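Local coordinates for protein malate dehydrogenase (Entamoeba histolytica, PDB 3I0P) that probably catalyses the NAD-dependent interconversion of malate and oxaloacetate, at residues 21-26 and 30-35; 51-56 and 342-347. All coordinates share one frame; numbering follows the deposited sequence.

Contact 1: residues 21-26 and 30-35; sequences VLLKVG and ENARMV
Leu22 and Ala32 bring two consecutive helices unusually close, with their CA atoms only 5.6 Å apart. The small methyl of Ala32 permits this approach: its CB meets Leu22 CB at 3.8 Å, so the two helices touch at the roots of their side chains. With CG anti to the carbonyl carbon (chi1 -77°), Leu22 sends its branch on past the alanine. Leu22 CD1 then comes to 3.7 Å from Ala32 O and touches Val35 CG1 at 3.8 Å, one helical turn further along. Leu23 adds a looser contact at the margin, its CD2 lying 4.2 Å from Ala32 CB. No hydrogen bond crosses, and the side-chain contacts are apolar. The tight turn between the helices follows a Schellman motif that ends the first one. Gly26 N bonds to Leu23 O at 2.9 Å, and Ser27 N bonds to Leu22 O, which Ser27 OG also reaches. Gly26, the C-prime residue, takes the positive phi (90°) that a Schellman motif needs. Helices 11-24 and 29-45 are successive helices joined by this short turn. Phe92 packs on both Leu22 and Val35, while helix 93-111 meets Val35 through His94.

Contact 2: residues 51-56 and 342-347; sequences GIQRFK and DDLPLV
With CG anti to the carbonyl carbon (chi1 -65°) and the chain extended beyond it (chi2 -179°), Gln53 carries its amide to the ring of Pro345, while Leu344, turned the same way about its first torsion (chi1 -53°), presents its methyls to Ile52. Gln53 crosses the proline nearly at right angles, and its amide turns its face to the CG-CD bond of the Pro345 ring. Gln53 CD lies 3.7 Å from Pro345 CD, and Gln53 NE2 lies 3.7 Å from Pro345 CG. This is van der Waals contact, with no hydrogen bond between the two segments. Beside it, Ile52 CG2 sits against both leucine methyls, 3.7 Å from Leu344 CD2 and 4.0 Å from Leu344 CD1. Residues 51-54 make a compact turn, with Arg54 N bonding to Gly51 O at 2.9 Å, just before helix 55-64. Pro345 stands at the N-cap position of helix 346-359. Strand 342-345 pairs antiparallel with strand 6-9, and Leu344 packs on Val9 and on Met352 of helix 346-359. Ile52 faces Ile14 and Met18 of helix 11-24, and Arg197 of helix 189-197 touches both Gln53 and Pro345.

Contact 1 closes before contact 2 opens along the chain, yet the two, with centres 18 Å apart, meet through Phe55. Its ring, set just after the turn of contact 2, packs on the first helix of contact 1: Phe55 CE2 lies 3.9 Å from Val21 CB, and Phe55 CE1 lies 4.0 Å from Leu22 CG. Contact 1 joins neighbours in sequence, whereas contact 2 brings strand 342-345, which begins 286 residues beyond Lys56, against the turn that leads into helix 55-64. Bound NAD is about 12 Å from the side chain of Val35 and likewise from that of Gln53, so neither side chain touches the cofactor, and both contacts are packing at that distance from it.

Contact 1: residues 21-26 and 30-35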
loop_
_atom_site.group_PDB
_atom_site.type_symbol
_atom_site.label_atom_id
_atom_site.label_comp_id
_atom_site.label_asym_id
_atom_site.label_seq_id
_atom_site.Cartn_x
_atom_site.Cartn_y
_atom_site.Cartn_z
ATOM N N VAL A 21 -31.718 -15.892 9.724
ATOM C CA VAL A 21 -31.016 -16.450 10.877
ATOM C C VAL A 21 -30.459 -15.349 11.801
ATOM O O VAL A 21 -30.431 -15.507 13.036
ATOM C CB VAL A 21 -29.914 -17.453 10.461
ATOM C CG1 VAL A 21 -29.205 -18.020 11.686
ATOM C CG2 VAL A 21 -30.511 -18.580 9.640
ATOM N N LEU A 22 -30.044 -14.233 11.205
ATOM C CA LEU A 22 -29.521 -13.106 11.974
ATOM C C LEU A 22 -30.620 -12.403 12.765
ATOM O O LEU A 22 -30.380 -11.919 13.869
ATOM C CB LEU A 22 -28.786 -12.118 11.067
ATOM C CG LEU A 22 -27.375 -12.490 10.606
ATOM C CD1 LEU A 22 -26.982 -11.710 9.351
ATOM C CD2 LEU A 22 -26.370 -12.268 11.732
ATOM N N LEU A 23 -31.823 -12.350 12.198
ATOM C CA LEU A 23 -32.992 -11.865 12.927
ATOM C C LEU A 23 -33.321 -12.798 14.085
ATOM O O LEU A 23 -33.512 -12.343 15.213
ATOM C CB LEU A 23 -34.200 -11.744 12.010
ATOM C CG LEU A 23 -34.171 -10.618 10.985
ATOM C CD1 LEU A 23 -35.393 -10.693 10.077
ATOM C CD2 LEU A 23 -34.078 -9.264 11.678
ATOM N N LYS A 24 -33.354 -14.100 13.805
ATOM C CA LYS A 24 -33.700 -15.108 14.806
ATOM C C LYS A 24 -32.791 -15.084 16.025
ATOM O O LYS A 24 -33.267 -15.319 17.130
ATOM C CB LYS A 24 -33.725 -16.511 14.201
ATOM C CG LYS A 24 -34.852 -16.744 13.211
ATOM C CD LYS A 24 -36.220 -16.805 13.872
ATOM C CE LYS A 24 -37.290 -17.041 12.816
ATOM N NZ LYS A 24 -38.601 -17.384 13.402
ATOM N N VAL A 25 -31.500 -14.801 15.825
ATOM C CA VAL A 25 -30.536 -14.710 16.943
ATOM C C VAL A 25 -30.474 -13.307 17.551
ATOM O O VAL A 25 -29.564 -12.991 18.322
ATOM C CB VAL A 25 -29.115 -15.191 16.563
ATOM C CG1 VAL A 25 -29.146 -16.649 16.116
ATOM C CG2 VAL A 25 -28.510 -14.306 15.480
ATOM N N GLY A 26 -31.447 -12.472 17.199
ATOM C CA GLY A 26 -31.664 -11.211 17.894
ATOM C C GLY A 26 -30.940 -9.982 17.379
ATOM O O GLY A 26 -30.812 -9.000 18.115
ATOM N N GLU A 30 -31.803 -3.659 10.637
ATOM C CA GLU A 30 -30.871 -3.003 9.729
ATOM C C GLU A 30 -29.480 -3.654 9.811
ATOM O O GLU A 30 -28.842 -3.874 8.778
ATOM C CB GLU A 30 -30.801 -1.498 9.985
ATOM C CG GLU A 30 -30.086 -0.719 8.869
ATOM C CD GLU A 30 -29.903 0.765 9.191
ATOM O OE1 GLU A 30 -30.241 1.197 10.328
ATOM O OE2 GLU A 30 -29.419 1.498 8.293
ATOM N N ASN A 31 -29.032 -3.974 11.031
ATOM C CA ASN A 31 -27.783 -4.713 11.231
ATOM C C ASN A 31 -27.745 -6.026 10.451
ATOM O O ASN A 31 -26.742 -6.334 9.805
ATOM C CB ASN A 31 -27.527 -4.982 12.716
ATOM C CG ASN A 31 -27.014 -3.750 13.471
ATOM O OD1 ASN A 31 -26.975 -2.632 12.936
ATOM N ND2 ASN A 31 -26.627 -3.959 14.736
ATOM N N ALA A 32 -28.838 -6.795 10.494
ATOM C CA ALA A 32 -28.910 -8.050 9.738
ATOM C C ALA A 32 -28.685 -7.791 8.253
ATOM O O ALA A 32 -27.995 -8.561 7.596
ATOM C CB ALA A 32 -30.235 -8.761 9.966
ATOM N N ARG A 33 -29.254 -6.699 7.741
ATOM C CA ARG A 33 -29.096 -6.324 6.339
ATOM C C ARG A 33 -27.666 -5.922 5.970
ATOM O O ARG A 33 -27.141 -6.370 4.952
ATOM C CB ARG A 33 -30.089 -5.229 5.939
ATOM C CG ARG A 33 -31.354 -5.773 5.298
ATOM C CD ARG A 33 -32.269 -4.662 4.821
ATOM N NE ARG A 33 -32.749 -3.829 5.917
ATOM C CZ ARG A 33 -32.645 -2.506 5.964
ATOM N NH1 ARG A 33 -32.085 -1.825 4.964
ATOM N NH2 ARG A 33 -33.127 -1.852 7.016
ATOM N N MET A 34 -27.040 -5.096 6.801
ATOM C CA MET A 34 -25.674 -4.657 6.546
ATOM C C MET A 34 -24.722 -5.850 6.520
ATOM O O MET A 34 -23.912 -5.969 5.616
ATOM C CB MET A 34 -25.225 -3.614 7.577
ATOM C CG MET A 34 -25.902 -2.250 7.434
ATOM S SD MET A 34 -25.275 -1.059 8.637
ATOM C CE MET A 34 -26.117 0.449 8.159
ATOM N N VAL A 35 -24.867 -6.746 7.497
ATOM C CA VAL A 35 -24.017 -7.928 7.654
ATOM C C VAL A 35 -24.199 -8.948 6.538
ATOM O O VAL A 35 -23.214 -9.475 6.013
ATOM C CB VAL A 35 -24.263 -8.606 9.020
ATOM C CG1 VAL A 35 -23.610 -9.994 9.104
ATOM C CG2 VAL A 35 -23.778 -7.698 10.133
#

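Contact 2: residues 51-56 and 342-347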
loop_
_atom_site.group_PDB
_atom_site.type_symbol
_atom_site.label_atom_id
_atom_site.label_comp_id
_atom_site.label_asym_id
_atom_site.label_seq_id
_atom_site.Cartn_x
_atom_site.Cartn_y
_atom_site.Cartn_z
ATOM N N GLY A 51 -17.920 -15.507 3.444
ATOM C CA GLY A 51 -19.388 -15.427 3.414
ATOM C C GLY A 51 -20.023 -16.614 4.115
ATOM O O GLY A 51 -19.604 -16.985 5.210
ATOM N N ILE A 52 -21.010 -17.228 3.466
ATOM C CA ILE A 52 -21.770 -18.356 4.033
ATOM C C ILE A 52 -20.920 -19.506 4.609
ATOM O O ILE A 52 -21.290 -20.095 5.620
ATOM C CB ILE A 52 -22.881 -18.865 3.035
ATOM C CG1 ILE A 52 -23.871 -19.828 3.705
ATOM C CG2 ILE A 52 -22.277 -19.481 1.787
ATOM C CD1 ILE A 52 -24.691 -19.227 4.830
ATOM N N GLN A 53 -19.781 -19.813 3.986
ATOM C CA GLN A 53 -18.930 -20.939 4.428
ATOM C C GLN A 53 -18.288 -20.686 5.788
ATOM O O GLN A 53 -17.585 -21.544 6.336
ATOM C CB GLN A 53 -17.866 -21.270 3.382
ATOM C CG GLN A 53 -18.463 -21.777 2.086
ATOM C CD GLN A 53 -17.428 -22.131 1.032
ATOM O OE1 GLN A 53 -17.627 -21.859 -0.159
ATOM N NE2 GLN A 53 -16.321 -22.747 1.458
ATOM N N ARG A 54 -18.573 -19.510 6.334
ATOM C CA ARG A 54 -17.999 -19.074 7.587
ATOM C C ARG A 54 -19.098 -18.463 8.445
ATOM O O ARG A 54 -18.849 -17.980 9.540
ATOM C CB ARG A 54 -16.913 -18.047 7.288
ATOM C CG ARG A 54 -15.696 -18.103 8.187
ATOM C CD ARG A 54 -15.143 -19.520 8.389
ATOM N NE ARG A 54 -14.472 -20.039 7.203
ATOM C CZ ARG A 54 -14.136 -21.315 7.043
ATOM N NH1 ARG A 54 -14.417 -22.193 7.999
ATOM N NH2 ARG A 54 -13.523 -21.723 5.931
ATOM N N PHE A 55 -20.323 -18.504 7.939
ATOM C CA PHE A 55 -21.463 -17.896 8.603
ATOM C C PHE A 55 -21.640 -18.440 10.009
ATOM O O PHE A 55 -21.680 -17.670 10.974
ATOM C CB PHE A 55 -22.732 -18.128 7.775
ATOM C CG PHE A 55 -23.956 -17.446 8.309
ATOM C CD1 PHE A 55 -23.949 -16.082 8.584
ATOM C CD2 PHE A 55 -25.128 -18.163 8.498
ATOM C CE1 PHE A 55 -25.086 -15.446 9.067
ATOM C CE2 PHE A 55 -26.269 -17.547 8.972
ATOM C CZ PHE A 55 -26.256 -16.180 9.253
ATOM N N LYS A 56 -21.718 -19.766 10.123
ATOM C CA LYS A 56 -21.977 -20.402 11.409
ATOM C C LYS A 56 -20.883 -20.171 12.466
ATOM O O LYS A 56 -21.178 -19.691 13.570
ATOM C CB LYS A 56 -22.262 -21.895 11.266
ATOM C CG LYS A 56 -22.956 -22.437 12.500
ATOM C CD LYS A 56 -23.000 -23.946 12.558
ATOM C CE LYS A 56 -23.226 -24.408 14.005
ATOM N NZ LYS A 56 -21.984 -24.343 14.835
ATOM N N ASP A 342 -24.129 -20.820 -6.314
ATOM C CA ASP A 342 -22.838 -21.022 -5.667
ATOM C C ASP A 342 -22.725 -22.485 -5.237
ATOM O O ASP A 342 -23.618 -23.026 -4.593
ATOM C CB ASP A 342 -22.745 -20.077 -4.460
ATOM C CG ASP A 342 -21.346 -20.009 -3.836
ATOM O OD1 ASP A 342 -20.374 -20.597 -4.367
ATOM O OD2 ASP A 342 -21.228 -19.341 -2.784
ATOM N N ASP A 343 -21.638 -23.133 -5.627
ATOM C CA ASP A 343 -21.409 -24.518 -5.252
ATOM C C ASP A 343 -20.780 -24.610 -3.861
ATOM O O ASP A 343 -19.578 -24.411 -3.693
ATOM C CB ASP A 343 -20.534 -25.212 -6.291
ATOM C CG ASP A 343 -21.194 -25.295 -7.651
ATOM O OD1 ASP A 343 -22.322 -25.831 -7.770
ATOM O OD2 ASP A 343 -20.572 -24.826 -8.615
ATOM N N LEU A 344 -21.604 -24.919 -2.871
ATOM C CA LEU A 344 -21.161 -24.973 -1.480
ATOM C C LEU A 344 -20.737 -26.378 -1.064
ATOM O O LEU A 344 -21.397 -27.360 -1.428
ATOM C CB LEU A 344 -22.264 -24.470 -0.546
ATOM C CG LEU A 344 -22.858 -23.093 -0.847
ATOM C CD1 LEU A 344 -23.927 -22.735 0.172
ATOM C CD2 LEU A 344 -21.757 -22.033 -0.889
ATOM N N PRO A 345 -19.630 -26.481 -0.302
ATOM C CA PRO A 345 -19.212 -27.758 0.277
ATOM C C PRO A 345 -20.310 -28.354 1.140
ATOM O O PRO A 345 -21.225 -27.639 1.559
ATOM C CB PRO A 345 -18.026 -27.369 1.158
ATOM C CG PRO A 345 -17.473 -26.158 0.513
ATOM C CD PRO A 345 -18.655 -25.408 -0.021
ATOM N N LEU A 346 -20.206 -29.659 1.391
ATOM C CA LEU A 346 -21.181 -30.419 2.173
ATOM C C LEU A 346 -21.244 -29.957 3.624
ATOM O O LEU A 346 -22.322 -29.910 4.222
ATOM C CB LEU A 346 -20.832 -31.902 2.133
ATOM C CG LEU A 346 -22.021 -32.867 2.007
ATOM C CD1 LEU A 346 -22.352 -33.131 0.510
ATOM C CD2 LEU A 346 -21.780 -34.195 2.802
ATOM N N VAL A 347 -20.089 -29.606 4.187
ATOM C CA VAL A 347 -20.034 -29.067 5.552
ATOM C C VAL A 347 -20.911 -27.820 5.701
ATOM O O VAL A 347 -21.605 -27.677 6.702
ATOM C CB VAL A 347 -18.559 -28.835 6.054
ATOM C CG1 VAL A 347 -17.831 -27.770 5.228
ATOM C CG2 VAL A 347 -18.535 -28.486 7.543
#